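Local coordinates for protein pectinesterase (PDB 4PMH) that catalyses the hydrolysis of methyl esters in pectin, releasing methanol, and probably helps the rice weevil digest plant cell walls, at residues A15-Y20 with R346-D351; A40-G45 with N56-A61; T64-I69 with A158-N163; S122-A127 with S132-C137; D250-F255 with S278-S283. One frame throughout, in Å; residues are numbered along the deposited sequence.

Contact 1: A15-Y20 with R346-D351; sequences ASESNY and RDLNND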
# COMPACT_ATOMS: atom_id res chain seq x y z
N ALA A 15 13.13 23.54 -6.73
CA ALA A 15 12.36 23.49 -7.98
C ALA A 15 13.03 22.61 -9.03
O ALA A 15 12.36 21.90 -9.79
CB ALA A 15 12.14 24.90 -8.53
N SER A 16 14.35 22.67 -9.08
CA SER A 16 15.13 21.91 -10.05
C SER A 16 15.07 20.41 -9.75
O SER A 16 14.78 19.58 -10.61
CB SER A 16 16.58 22.40 -9.99
OG SER A 16 17.35 21.87 -11.02
N GLU A 17 15.36 20.07 -8.50
CA GLU A 17 15.20 18.70 -8.00
C GLU A 17 13.80 18.11 -8.27
O GLU A 17 13.68 16.93 -8.66
CB GLU A 17 15.50 18.70 -6.51
CG GLU A 17 16.98 18.77 -6.18
CD GLU A 17 17.24 18.94 -4.69
OE1 GLU A 17 16.31 19.36 -3.97
OE2 GLU A 17 18.37 18.69 -4.21
N SER A 18 12.76 18.92 -8.08
CA SER A 18 11.37 18.48 -8.32
C SER A 18 11.15 17.93 -9.71
O SER A 18 10.35 17.02 -9.88
CB SER A 18 10.36 19.60 -8.03
OG SER A 18 10.34 20.58 -9.06
N ASN A 19 11.85 18.47 -10.71
CA ASN A 19 11.69 18.00 -12.10
C ASN A 19 12.11 16.53 -12.31
O ASN A 19 11.73 15.91 -13.31
CB ASN A 19 12.44 18.90 -13.10
CG ASN A 19 11.94 20.33 -13.11
OD1 ASN A 19 12.72 21.28 -12.92
ND2 ASN A 19 10.65 20.51 -13.35
N TYR A 20 12.89 15.97 -11.38
CA TYR A 20 13.28 14.56 -11.49
C TYR A 20 12.21 13.63 -10.92
O TYR A 20 12.36 12.41 -11.02
CB TYR A 20 14.61 14.28 -10.79
CG TYR A 20 15.70 15.29 -11.09
CD1 TYR A 20 15.87 15.81 -12.39
CD2 TYR A 20 16.56 15.73 -10.08
CE1 TYR A 20 16.85 16.75 -12.66
CE2 TYR A 20 17.54 16.67 -10.35
CZ TYR A 20 17.70 17.17 -11.63
OH TYR A 20 18.69 18.10 -11.87
N ARG A 346 23.29 18.59 -2.55
CA ARG A 346 23.09 17.27 -1.94
C ARG A 346 22.80 16.22 -2.99
O ARG A 346 22.41 16.54 -4.12
CB ARG A 346 21.93 17.32 -0.94
CG ARG A 346 20.62 17.80 -1.55
CD ARG A 346 19.45 17.91 -0.56
NE ARG A 346 18.36 18.63 -1.20
CZ ARG A 346 17.38 19.26 -0.55
NH1 ARG A 346 17.30 19.25 0.78
NH2 ARG A 346 16.50 19.94 -1.26
N ASP A 347 22.97 14.97 -2.59
CA ASP A 347 22.52 13.81 -3.37
C ASP A 347 21.26 13.23 -2.73
O ASP A 347 21.31 12.68 -1.63
CB ASP A 347 23.64 12.77 -3.39
CG ASP A 347 23.26 11.45 -4.09
OD1 ASP A 347 22.23 11.34 -4.82
OD2 ASP A 347 24.08 10.52 -3.89
N LEU A 348 20.14 13.31 -3.43
CA LEU A 348 18.87 12.85 -2.85
C LEU A 348 18.82 11.33 -2.70
O LEU A 348 17.91 10.79 -2.05
CB LEU A 348 17.69 13.35 -3.69
CG LEU A 348 17.53 14.87 -3.82
CD1 LEU A 348 16.52 15.18 -4.91
CD2 LEU A 348 17.12 15.53 -2.52
N ASN A 349 19.80 10.64 -3.28
CA ASN A 349 19.92 9.19 -3.11
C ASN A 349 20.99 8.75 -2.11
O ASN A 349 21.29 7.57 -1.99
CB ASN A 349 20.16 8.55 -4.47
CG ASN A 349 18.91 8.59 -5.33
OD1 ASN A 349 17.83 8.22 -4.87
ND2 ASN A 349 19.05 9.04 -6.57
N ASN A 350 21.54 9.71 -1.37
CA ASN A 350 22.52 9.43 -0.32
C ASN A 350 21.87 8.57 0.76
O ASN A 350 20.77 8.87 1.20
CB ASN A 350 22.97 10.77 0.26
CG ASN A 350 24.10 10.65 1.28
OD1 ASN A 350 24.24 9.66 1.98
ND2 ASN A 350 24.88 11.73 1.40
N ASP A 351 22.56 7.53 1.19
CA ASP A 351 22.01 6.57 2.16
C ASP A 351 22.51 6.76 3.57
O ASP A 351 22.24 5.95 4.46
CB ASP A 351 22.27 5.14 1.69
CG ASP A 351 21.51 4.82 0.43
OD1 ASP A 351 20.28 5.08 0.39
OD2 ASP A 351 22.13 4.31 -0.53
O HOH W 1 20.22 17.45 -5.86

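Contact 2: A40-G45 with N56-A61; sequences ADYTVG and NAAINA. Unlike the reference sequence in segment 56-61: Ala-61 (reference Thr).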
# COMPACT_ATOMS: atom_id res chain seq x y z
N ALA A 40 -18.23 -7.62 -18.68
CA ALA A 40 -18.09 -8.56 -17.59
C ALA A 40 -17.99 -9.96 -18.17
O ALA A 40 -18.97 -10.49 -18.68
CB ALA A 40 -19.27 -8.46 -16.64
N ASP A 41 -16.79 -10.52 -18.13
CA ASP A 41 -16.52 -11.88 -18.60
C ASP A 41 -16.93 -12.90 -17.54
O ASP A 41 -17.44 -13.96 -17.87
CB ASP A 41 -15.03 -12.03 -18.94
CG ASP A 41 -14.60 -11.16 -20.12
OD1 ASP A 41 -15.11 -11.36 -21.23
OD2 ASP A 41 -13.75 -10.28 -19.94
N TYR A 42 -16.66 -12.58 -16.28
CA TYR A 42 -17.05 -13.39 -15.13
C TYR A 42 -17.69 -12.49 -14.10
O TYR A 42 -17.13 -11.44 -13.77
CB TYR A 42 -15.81 -14.04 -14.54
CG TYR A 42 -14.98 -14.69 -15.61
CD1 TYR A 42 -15.28 -15.97 -16.06
CD2 TYR A 42 -13.92 -14.02 -16.20
CE1 TYR A 42 -14.53 -16.57 -17.06
CE2 TYR A 42 -13.18 -14.62 -17.19
CZ TYR A 42 -13.49 -15.89 -17.62
OH TYR A 42 -12.75 -16.50 -18.60
N THR A 43 -18.85 -12.89 -13.58
CA THR A 43 -19.61 -12.05 -12.64
C THR A 43 -19.90 -12.82 -11.35
O THR A 43 -20.52 -13.88 -11.38
CB THR A 43 -20.91 -11.59 -13.27
OG1 THR A 43 -20.61 -10.78 -14.43
CG2 THR A 43 -21.71 -10.73 -12.28
N VAL A 44 -19.42 -12.28 -10.23
CA VAL A 44 -19.70 -12.85 -8.93
C VAL A 44 -21.11 -12.37 -8.59
O VAL A 44 -21.35 -11.17 -8.42
CB VAL A 44 -18.71 -12.37 -7.86
CG1 VAL A 44 -19.00 -13.03 -6.52
CG2 VAL A 44 -17.27 -12.67 -8.29
N GLY A 45 -22.05 -13.31 -8.49
CA GLY A 45 -23.47 -12.98 -8.33
C GLY A 45 -24.28 -13.31 -9.58
O GLY A 45 -25.49 -13.36 -9.52
N ASN A 56 -10.32 -17.78 -10.49
CA ASN A 56 -9.84 -19.06 -10.93
C ASN A 56 -10.27 -19.31 -12.37
O ASN A 56 -9.48 -19.78 -13.18
CB ASN A 56 -10.41 -20.18 -10.06
CG ASN A 56 -9.79 -20.24 -8.68
OD1 ASN A 56 -8.78 -19.58 -8.39
ND2 ASN A 56 -10.38 -21.06 -7.81
N ALA A 57 -11.53 -19.03 -12.67
CA ALA A 57 -12.03 -19.25 -14.04
C ALA A 57 -11.23 -18.45 -15.06
O ALA A 57 -10.81 -18.99 -16.09
CB ALA A 57 -13.51 -18.91 -14.15
N ALA A 58 -11.02 -17.17 -14.76
CA ALA A 58 -10.27 -16.27 -15.65
C ALA A 58 -8.81 -16.71 -15.83
O ALA A 58 -8.29 -16.72 -16.95
CB ALA A 58 -10.34 -14.84 -15.12
N ILE A 59 -8.15 -17.10 -14.74
CA ILE A 59 -6.76 -17.53 -14.81
C ILE A 59 -6.64 -18.86 -15.58
O ILE A 59 -5.80 -18.98 -16.48
CB ILE A 59 -6.14 -17.65 -13.42
CG1 ILE A 59 -6.02 -16.25 -12.81
CG2 ILE A 59 -4.77 -18.35 -13.49
CD1 ILE A 59 -5.40 -16.22 -11.43
N ASN A 60 -7.50 -19.82 -15.23
CA ASN A 60 -7.45 -21.16 -15.83
C ASN A 60 -7.73 -21.11 -17.35
O ASN A 60 -7.17 -21.89 -18.11
CB ASN A 60 -8.43 -22.11 -15.17
CG ASN A 60 -8.03 -22.49 -13.75
OD1 ASN A 60 -6.84 -22.53 -13.39
ND2 ASN A 60 -9.02 -22.77 -12.93
N ALA A 61 -8.55 -20.16 -17.78
CA ALA A 61 -8.89 -20.08 -19.20
C ALA A 61 -7.75 -19.55 -20.04
O ALA A 61 -7.77 -19.72 -21.26
CB ALA A 61 -10.13 -19.23 -19.42

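Contact 3: T64-I69 with A158-N163; sequences TTRKYI and AVQIVN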
# COMPACT_ATOMS: atom_id res chain seq x y z
N THR A 64 -4.15 -14.00 -23.54
CA THR A 64 -3.49 -12.71 -23.35
C THR A 64 -4.47 -11.56 -23.29
O THR A 64 -4.06 -10.42 -23.05
CB THR A 64 -2.60 -12.40 -24.56
OG1 THR A 64 -3.39 -12.46 -25.78
CG2 THR A 64 -1.49 -13.39 -24.62
N THR A 65 -5.75 -11.83 -23.55
CA THR A 65 -6.75 -10.79 -23.56
C THR A 65 -7.17 -10.50 -22.13
O THR A 65 -7.41 -11.42 -21.33
CB THR A 65 -7.96 -11.16 -24.43
OG1 THR A 65 -7.61 -11.01 -25.81
CG2 THR A 65 -9.16 -10.27 -24.14
N ARG A 66 -7.26 -9.21 -21.82
CA ARG A 66 -7.65 -8.76 -20.49
C ARG A 66 -9.07 -9.26 -20.21
O ARG A 66 -9.97 -9.11 -21.04
CB ARG A 66 -7.57 -7.22 -20.40
CG ARG A 66 -8.07 -6.62 -19.08
CD ARG A 66 -7.69 -5.16 -18.92
NE ARG A 66 -6.26 -4.97 -18.73
CZ ARG A 66 -5.60 -5.23 -17.61
NH1 ARG A 66 -6.23 -5.72 -16.52
NH2 ARG A 66 -4.28 -5.05 -17.56
N LYS A 67 -9.23 -9.89 -19.06
CA LYS A 67 -10.52 -10.42 -18.62
C LYS A 67 -11.07 -9.57 -17.48
O LYS A 67 -10.32 -9.10 -16.62
CB LYS A 67 -10.37 -11.87 -18.17
CG LYS A 67 -10.02 -12.85 -19.27
CD LYS A 67 -11.21 -13.05 -20.20
CE LYS A 67 -10.79 -13.68 -21.51
NZ LYS A 67 -11.99 -13.76 -22.38
N TYR A 68 -12.40 -9.41 -17.49
CA TYR A 68 -13.10 -8.51 -16.59
C TYR A 68 -13.99 -9.30 -15.64
O TYR A 68 -14.91 -10.00 -16.06
CB TYR A 68 -13.93 -7.51 -17.38
CG TYR A 68 -13.06 -6.54 -18.15
CD1 TYR A 68 -12.57 -6.84 -19.42
CD2 TYR A 68 -12.71 -5.31 -17.59
CE1 TYR A 68 -11.76 -5.94 -20.10
CE2 TYR A 68 -11.90 -4.41 -18.27
CZ TYR A 68 -11.43 -4.73 -19.53
OH TYR A 68 -10.63 -3.83 -20.20
N ILE A 69 -13.66 -9.18 -14.36
CA ILE A 69 -14.39 -9.84 -13.31
C ILE A 69 -15.18 -8.78 -12.58
O ILE A 69 -14.60 -7.94 -11.89
CB ILE A 69 -13.46 -10.54 -12.31
CG1 ILE A 69 -12.78 -11.72 -13.00
CG2 ILE A 69 -14.25 -11.01 -11.09
CD1 ILE A 69 -11.50 -12.18 -12.37
N ALA A 158 -0.07 -6.65 -14.11
CA ALA A 158 -1.12 -6.14 -15.00
C ALA A 158 -2.56 -6.21 -14.45
O ALA A 158 -3.53 -6.06 -15.20
CB ALA A 158 -1.06 -6.90 -16.33
N VAL A 159 -2.68 -6.44 -13.15
CA VAL A 159 -3.97 -6.46 -12.53
C VAL A 159 -4.48 -5.04 -12.32
O VAL A 159 -3.72 -4.16 -11.88
CB VAL A 159 -3.92 -7.17 -11.15
CG1 VAL A 159 -5.25 -7.04 -10.44
CG2 VAL A 159 -3.55 -8.62 -11.33
N GLN A 160 -5.76 -4.85 -12.60
CA GLN A 160 -6.48 -3.63 -12.31
C GLN A 160 -7.54 -3.93 -11.22
O GLN A 160 -8.29 -4.91 -11.32
CB GLN A 160 -7.16 -3.09 -13.59
CG GLN A 160 -6.19 -2.74 -14.72
CD GLN A 160 -6.89 -2.21 -15.96
OE1 GLN A 160 -8.10 -2.41 -16.15
NE2 GLN A 160 -6.14 -1.55 -16.83
N ILE A 161 -7.56 -3.10 -10.17
CA ILE A 161 -8.54 -3.23 -9.09
C ILE A 161 -9.32 -1.92 -9.08
O ILE A 161 -8.72 -0.86 -8.96
CB ILE A 161 -7.87 -3.44 -7.71
CG1 ILE A 161 -7.05 -4.72 -7.68
CG2 ILE A 161 -8.93 -3.50 -6.62
CD1 ILE A 161 -6.22 -4.88 -6.40
N VAL A 162 -10.64 -2.00 -9.23
CA VAL A 162 -11.44 -0.81 -9.54
C VAL A 162 -12.74 -0.81 -8.77
O VAL A 162 -13.37 -1.86 -8.65
CB VAL A 162 -11.78 -0.79 -11.04
CG1 VAL A 162 -12.52 0.48 -11.43
CG2 VAL A 162 -10.52 -0.99 -11.86
N ASN A 163 -13.14 0.35 -8.26
CA ASN A 163 -14.49 0.55 -7.72
C ASN A 163 -14.89 -0.50 -6.67
O ASN A 163 -15.93 -1.12 -6.75
CB ASN A 163 -15.51 0.58 -8.87
CG ASN A 163 -16.87 1.10 -8.43
OD1 ASN A 163 -16.96 1.97 -7.58
ND2 ASN A 163 -17.93 0.57 -9.02
O HOH W 2 -9.52 -1.74 -18.32

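Contact 4: S122-A127 with S132-C137; sequences SLFNSA and SMYNSC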
# COMPACT_ATOMS: atom_id res chain seq x y z
N SER A 122 -12.40 -23.21 2.91
CA SER A 122 -13.43 -23.66 1.98
C SER A 122 -13.40 -22.92 0.64
O SER A 122 -14.15 -23.26 -0.26
CB SER A 122 -14.83 -23.57 2.61
OG SER A 122 -15.17 -22.23 2.95
N LEU A 123 -12.52 -21.94 0.49
CA LEU A 123 -12.36 -21.28 -0.80
C LEU A 123 -11.40 -22.02 -1.73
O LEU A 123 -11.30 -21.67 -2.92
CB LEU A 123 -11.88 -19.84 -0.60
CG LEU A 123 -12.88 -18.93 0.10
CD1 LEU A 123 -12.19 -17.67 0.58
CD2 LEU A 123 -14.05 -18.60 -0.82
N PHE A 124 -10.71 -23.04 -1.22
CA PHE A 124 -9.57 -23.62 -1.93
C PHE A 124 -9.61 -25.14 -2.04
O PHE A 124 -9.73 -25.85 -1.03
CB PHE A 124 -8.25 -23.15 -1.29
CG PHE A 124 -8.08 -21.66 -1.31
CD1 PHE A 124 -7.65 -21.01 -2.47
CD2 PHE A 124 -8.35 -20.90 -0.19
CE1 PHE A 124 -7.51 -19.64 -2.50
CE2 PHE A 124 -8.20 -19.53 -0.21
CZ PHE A 124 -7.78 -18.89 -1.36
N ASN A 125 -9.57 -25.63 -3.27
CA ASN A 125 -9.34 -27.06 -3.55
C ASN A 125 -7.89 -27.24 -4.02
O ASN A 125 -7.30 -26.33 -4.64
CB ASN A 125 -10.35 -27.57 -4.60
CG ASN A 125 -10.14 -29.03 -4.98
OD1 ASN A 125 -9.25 -29.35 -5.75
ND2 ASN A 125 -11.00 -29.92 -4.47
N SER A 126 -7.31 -28.40 -3.74
CA SER A 126 -5.89 -28.66 -4.07
C SER A 126 -5.56 -28.56 -5.56
O SER A 126 -4.39 -28.39 -5.93
CB SER A 126 -5.47 -30.03 -3.52
OG SER A 126 -6.23 -31.04 -4.14
N ALA A 127 -6.57 -28.67 -6.41
CA ALA A 127 -6.40 -28.48 -7.86
C ALA A 127 -6.41 -27.03 -8.33
O ALA A 127 -6.04 -26.77 -9.48
CB ALA A 127 -7.48 -29.25 -8.61
N SER A 132 -1.41 -23.14 -3.74
CA SER A 132 -0.08 -23.04 -3.12
C SER A 132 0.03 -21.81 -2.20
O SER A 132 0.62 -21.90 -1.12
CB SER A 132 1.03 -23.05 -4.17
OG SER A 132 0.79 -22.06 -5.18
N MET A 133 -0.58 -20.70 -2.59
CA MET A 133 -0.63 -19.53 -1.69
C MET A 133 -1.37 -19.89 -0.40
O MET A 133 -0.86 -19.67 0.69
CB MET A 133 -1.30 -18.33 -2.36
CG MET A 133 -0.52 -17.74 -3.51
SD MET A 133 -1.47 -16.52 -4.44
CE MET A 133 -1.65 -15.21 -3.24
N TYR A 134 -2.58 -20.43 -0.54
CA TYR A 134 -3.39 -20.83 0.64
C TYR A 134 -2.63 -21.83 1.53
O TYR A 134 -2.49 -21.64 2.76
CB TYR A 134 -4.76 -21.38 0.19
CG TYR A 134 -5.42 -22.25 1.25
CD1 TYR A 134 -5.95 -21.69 2.41
CD2 TYR A 134 -5.46 -23.63 1.11
CE1 TYR A 134 -6.52 -22.47 3.40
CE2 TYR A 134 -6.04 -24.43 2.10
CZ TYR A 134 -6.56 -23.84 3.24
OH TYR A 134 -7.15 -24.62 4.23
N ASN A 135 -2.11 -22.88 0.90
CA ASN A 135 -1.40 -23.92 1.61
C ASN A 135 -0.15 -23.41 2.35
O ASN A 135 0.14 -23.84 3.46
CB ASN A 135 -1.04 -25.08 0.69
CG ASN A 135 -0.41 -26.25 1.44
OD1 ASN A 135 -0.89 -26.64 2.51
ND2 ASN A 135 0.66 -26.79 0.89
N SER A 136 0.57 -22.46 1.75
CA SER A 136 1.74 -21.88 2.40
C SER A 136 1.38 -21.11 3.66
O SER A 136 2.14 -21.09 4.61
CB SER A 136 2.52 -20.97 1.44
OG SER A 136 1.91 -19.69 1.40
N CYS A 137 0.20 -20.49 3.69
CA CYS A 137 -0.30 -19.87 4.90
C CYS A 137 -0.89 -20.90 5.87
O CYS A 137 -0.67 -20.83 7.09
CB CYS A 137 -1.34 -18.81 4.55
SG CYS A 137 -0.60 -17.46 3.61

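Contact 5: D250-F255 with S278-S283; sequences DTAVVF and SAWSSS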
# COMPACT_ATOMS: atom_id res chain seq x y z
N ASP A 250 -2.54 8.10 20.24
CA ASP A 250 -1.31 8.58 20.83
C ASP A 250 -0.32 8.99 19.74
O ASP A 250 0.10 10.14 19.75
CB ASP A 250 -0.70 7.56 21.82
CG ASP A 250 -0.13 6.31 21.14
OD1 ASP A 250 -0.65 5.93 20.07
OD2 ASP A 250 0.85 5.72 21.67
N THR A 251 0.02 8.11 18.79
CA THR A 251 1.19 8.35 17.92
C THR A 251 1.28 7.67 16.53
O THR A 251 2.08 6.76 16.34
CB THR A 251 2.47 7.97 18.68
OG1 THR A 251 3.61 8.25 17.86
CG2 THR A 251 2.45 6.49 19.07
N ALA A 252 0.53 8.16 15.56
CA ALA A 252 0.35 7.51 14.26
C ALA A 252 1.49 7.76 13.25
O ALA A 252 2.24 8.71 13.41
CB ALA A 252 -0.96 7.98 13.66
N VAL A 253 1.59 6.91 12.23
CA VAL A 253 2.56 7.08 11.14
C VAL A 253 1.96 6.57 9.83
O VAL A 253 1.48 5.46 9.77
CB VAL A 253 3.87 6.31 11.37
CG1 VAL A 253 4.97 6.89 10.48
CG2 VAL A 253 4.30 6.33 12.82
N VAL A 254 2.02 7.36 8.76
CA VAL A 254 1.35 6.95 7.52
C VAL A 254 2.19 5.96 6.71
O VAL A 254 1.81 4.77 6.57
CB VAL A 254 0.99 8.18 6.67
CG1 VAL A 254 0.34 7.76 5.35
CG2 VAL A 254 0.08 9.11 7.45
N PHE A 255 3.32 6.44 6.17
CA PHE A 255 4.16 5.68 5.25
C PHE A 255 5.32 4.99 5.94
O PHE A 255 5.98 5.58 6.80
CB PHE A 255 4.70 6.60 4.15
CG PHE A 255 3.63 7.25 3.33
CD1 PHE A 255 3.02 6.58 2.29
CD2 PHE A 255 3.20 8.54 3.62
CE1 PHE A 255 2.02 7.19 1.54
CE2 PHE A 255 2.21 9.16 2.87
CZ PHE A 255 1.62 8.48 1.84
N SER A 278 -10.26 14.18 13.82
CA SER A 278 -10.08 15.48 14.47
C SER A 278 -9.18 15.42 15.66
O SER A 278 -8.48 16.38 15.97
CB SER A 278 -11.45 16.02 14.93
OG SER A 278 -12.44 15.71 13.97
N ALA A 279 -9.20 14.29 16.35
CA ALA A 279 -8.33 14.09 17.50
C ALA A 279 -6.87 14.44 17.18
O ALA A 279 -6.22 15.12 17.98
CB ALA A 279 -8.45 12.65 17.99
N TRP A 280 -6.37 14.01 16.01
CA TRP A 280 -4.99 14.30 15.57
C TRP A 280 -4.76 15.78 15.28
O TRP A 280 -3.64 16.26 15.41
CB TRP A 280 -4.63 13.53 14.28
CG TRP A 280 -4.73 12.07 14.42
CD1 TRP A 280 -5.59 11.26 13.77
CD2 TRP A 280 -3.94 11.25 15.27
NE1 TRP A 280 -5.39 9.96 14.17
CE2 TRP A 280 -4.38 9.93 15.09
CE3 TRP A 280 -2.89 11.51 16.17
CZ2 TRP A 280 -3.82 8.85 15.78
CZ3 TRP A 280 -2.34 10.44 16.87
CH2 TRP A 280 -2.79 9.13 16.66
N SER A 281 -5.82 16.47 14.84
CA SER A 281 -5.79 17.92 14.64
C SER A 281 -5.40 18.66 15.92
O SER A 281 -4.55 19.55 15.88
CB SER A 281 -7.12 18.46 14.11
OG SER A 281 -6.99 18.86 12.75
N SER A 282 -6.00 18.28 17.04
CA SER A 282 -5.64 18.89 18.32
C SER A 282 -4.36 18.25 18.89
O SER A 282 -3.63 18.87 19.66
CB SER A 282 -6.82 18.83 19.30
OG SER A 282 -7.05 17.52 19.79
N SER A 283 -4.07 17.03 18.48
CA SER A 283 -2.90 16.31 18.97
C SER A 283 -1.58 16.71 18.27
O SER A 283 -0.54 16.89 18.91
CB SER A 283 -3.13 14.81 18.81
OG SER A 283 -2.43 14.11 19.80

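Contact 1: A15-Y20 with R346-D351
Glu-17 and Arg-346 meet side-on: the carboxylate lies against the NE edge of the guanidinium, and the two flat groups are nearly coplanar, 22° apart, while the side chains as a whole cross at about a right angle. Each oxygen takes one guanidinium nitrogen, and OE1 also accepts from Thr-14 N. Arg-346 NE gives an almost perfectly straight bond to Glu-17 OE2 at 3.0 Å (178° at the hydrogen), and Arg-346 NH2 reaches Glu-17 OE1 at 2.8 Å from slightly out of the guanidinium plane. Both oxygens use their syn lone pairs. The extended run from CG to NE in Arg-346 carries the guanidinium out to this edge. Its other N-H groups are also engaged, NH2 with Ile-12 O and NH1 with the carbonyls of Asn-341 and Pro-5, so the group is pinned on several sides. A water donates both to Glu-17 OE2 and to Arg-346 O, tying the two together. Leu-348 supplies the apolar part: its CD1 rests on Glu-17 CG at 3.8 Å, and CD2 lies beside the carboxylate. A leucine in place of Arg-346 would probably leave the Glu-17 carboxylate without its opposite charge and deprive the carbonyls of Ile-12, Asn-341 and Pro-5 of this donor. Leu-348 itself sits in a type I turn from Asp-347 to Asn-350, and Asp-347 OD1 accepts from Asn-349 N in an overlapping Asx turn. What results is a bidentate salt bridge at the surface, tying the N-terminal arm to the loop before strand 355-359, at the C-terminal end of the parallel beta-helix.

Contact 2: A40-G45 with N56-A61
In the beta-alpha-beta unit of strand 42-44, helix 51-61 and strand 67-71, at the N-terminal end of the parallel beta-helix, Tyr-42 spreads its ring against the alanine side of the helix. The strand and helix segments run nearly antiparallel, at 160°, with their axes 9.9 Å apart, as expected where a chain goes up a strand and returns along a helix. The small side chains of Ala-57 and Ala-58 let a large ring fill that separation. Its CG lies anti to the carbonyl carbon of Tyr-42 (chi1 -49°), which sends the ring out toward the helix. One flank of the ring takes Ala-57, whose CB is 3.9 Å from Tyr-42 CE1 in an oblique approach. The other flank is tighter, with Tyr-42 CE2 lying 3.5 Å from Ala-58 CB, and the backbone N of Ala-58 stands over the ring face toward its rim. Outside the pair, the ring also touches Ala-54, one turn earlier in the helix, and Lys-67 on the next strand. Swapping in a serine at Tyr-42 would probably open a gap between strand and helix and leave the methyl groups of Ala-57 and Ala-58 without the ring they pack on. The hydroxyl reaches further along the helix segment to Ala-61, which differs from the reference sequence; here Tyr-42 OH lies 3.9 Å from Ala-61 CB.

Contact 3: T64-I69 with A158-N163
The backbones of Arg-66 and Ala-158 keep well apart, 8.9 Å between their CA atoms, because strands 67-71 and 160-162 are not neighbours but flank strand 89-93 in the same parallel sheet. Arg-66 bridges the distance. Its CG is anti to the backbone N (chi1 175°), and after an extended start the chain bends at chi3, which swings the guanidinium over toward Ala-158. There the carbonyl of Ala-158 is met at the edge of the guanidinium. NH2 of Arg-66 donates to Ala-158 O at 2.7 Å, lying in the carbonyl plane on a lone pair, and NH1 adds a weak bond to the same oxygen. Gln-160 comes from a different direction: its amide stacks over one guanidinium face, the planes only 11° apart, although the two side chains cross at about a right angle. Arg-66 NH1 is 3.6 Å from the amide carbon Gln-160 CD, and Gln-160 CG comes 3.5 Å from Arg-66 NH1, over the same face. The ends of the amide are bonded elsewhere, OE1 to Thr-90 OG1 on the intervening strand and NE2 to Gln-189 OE1 on the strand beyond, and these bonds fix how the amide is turned. Arg-66 NH1 is hydrogen-bonded to Thr-90 OG1 as well. A water donates to Gln-160 OE1 and links it to the hydroxyl of Tyr-68. No acid faces the arginine across this pair of segments; its charge meets the Ala-158 carbonyl, the Thr-90 hydroxyl and the flat face of an amide, and the guanidinium probably polarises the Ala-158 peptide, held through its edge and one face.

Contact 4: S122-A127 with S132-C137
Phe-124 and Tyr-134 carry this contact, two rings nearly parallel, 10° between their planes, but strongly displaced, with little of one ring above the other; the centroids are 4.9 Å apart. What really covers the Phe-124 face is the root of the tyrosine. Tyr-134 CB stands 3.7 Å from the centroid of the Phe-124 ring, close to the normal, in a CH-pi contact. The two rotamers place the rings alongside each other: Tyr-134 has CG anti to its own backbone N (chi1 159°), which sends its ring across the loop, alongside Phe-124, while Phe-124, with CG anti to the carbonyl carbon, turns its face to Tyr-134 CB. The closest atoms are Phe-124 CD2 and Tyr-134 CG, 3.5 Å apart, and Phe-124 CB tucks beside Tyr-134 CD2. Just after Phe-124 the loop folds into an Asx turn, Asn-125 OD1 taking the backbone N of Ala-127 at 2.8 Å. The rings thus pin the loop after helix 113-120 onto helix 131-138. The ring of Tyr-81 on strand 80-82 meets that of Phe-124, and its side chain also touches Tyr-134; Tyr-134 packs back on Lys-117 and Val-120 of helix 113-120, and one turn along helix 131-138 Cys-137 is joined to Cys-148 by a disulfide.

Contact 5: D250-F255 with S278-S283
Ala-279 O, inside helix 278-283, is gripped twice: the backbone N of Ser-283 donates to it at 2.9 Å, and Ser-282 OG adds a bond to Ala-279 O at 3.1 Å. That short helix holds up Trp-280, which makes nearly the whole contact with 250-255. Its CG is anti to the carbonyl carbon (chi1 -60°), and the indole reaches across with the six-membered ring leading. Ala-252 lies over one face of that ring, its CB 4.0 Å from the centroid and 27° off the normal, a CH-pi contact. The methyl sits toward the rim, with Ala-252 CB 3.7 Å from Trp-280 CZ2. At the edge, Trp-280 CH2 meets the backbone of Thr-251 and Ala-252: Thr-251 N lies near the ring plane, 3.7 Å from Trp-280 CH2. In the parallel beta-helix this is where the chain leaves strand 273-276, makes a short helix, and returns as strand 286-290, the neighbour of strand 252-257. The indole packs the helix that leads into strand 286-290 onto the segment of strand 252-257. The ring's polar atom is used too, Trp-280 NE1 bonding to Lys-244 O, which helps fix its rotation, and Val-243 packs against both Trp-280 and Ala-252. The side chain of Asp-226, probably the catalytic nucleophile as in related pectinesterases, is about 9 Å from that of Ala-252.

In the fold
From the N terminus, the arm at 15-20 opens contact 1, which closes only at 346-351 and so encloses all the others. Contact 2 comes next, a short loop joining the outermost strand 42-44 to helix 51-61. Contact 3 opens straight after it, on the neighbouring strand 67-71, and the two touch through Asp-41 and Tyr-68. Contact 3 closes at 158-163 and holds contact 4, which fastens loop and helix in between. Contact 5 follows in series, within one turn of the beta-helix, across the chain's centre from contacts 2, 3 and 4. No two loops cross. Contacts 1 and 2 mark opposite ends, centres about 45 Å apart.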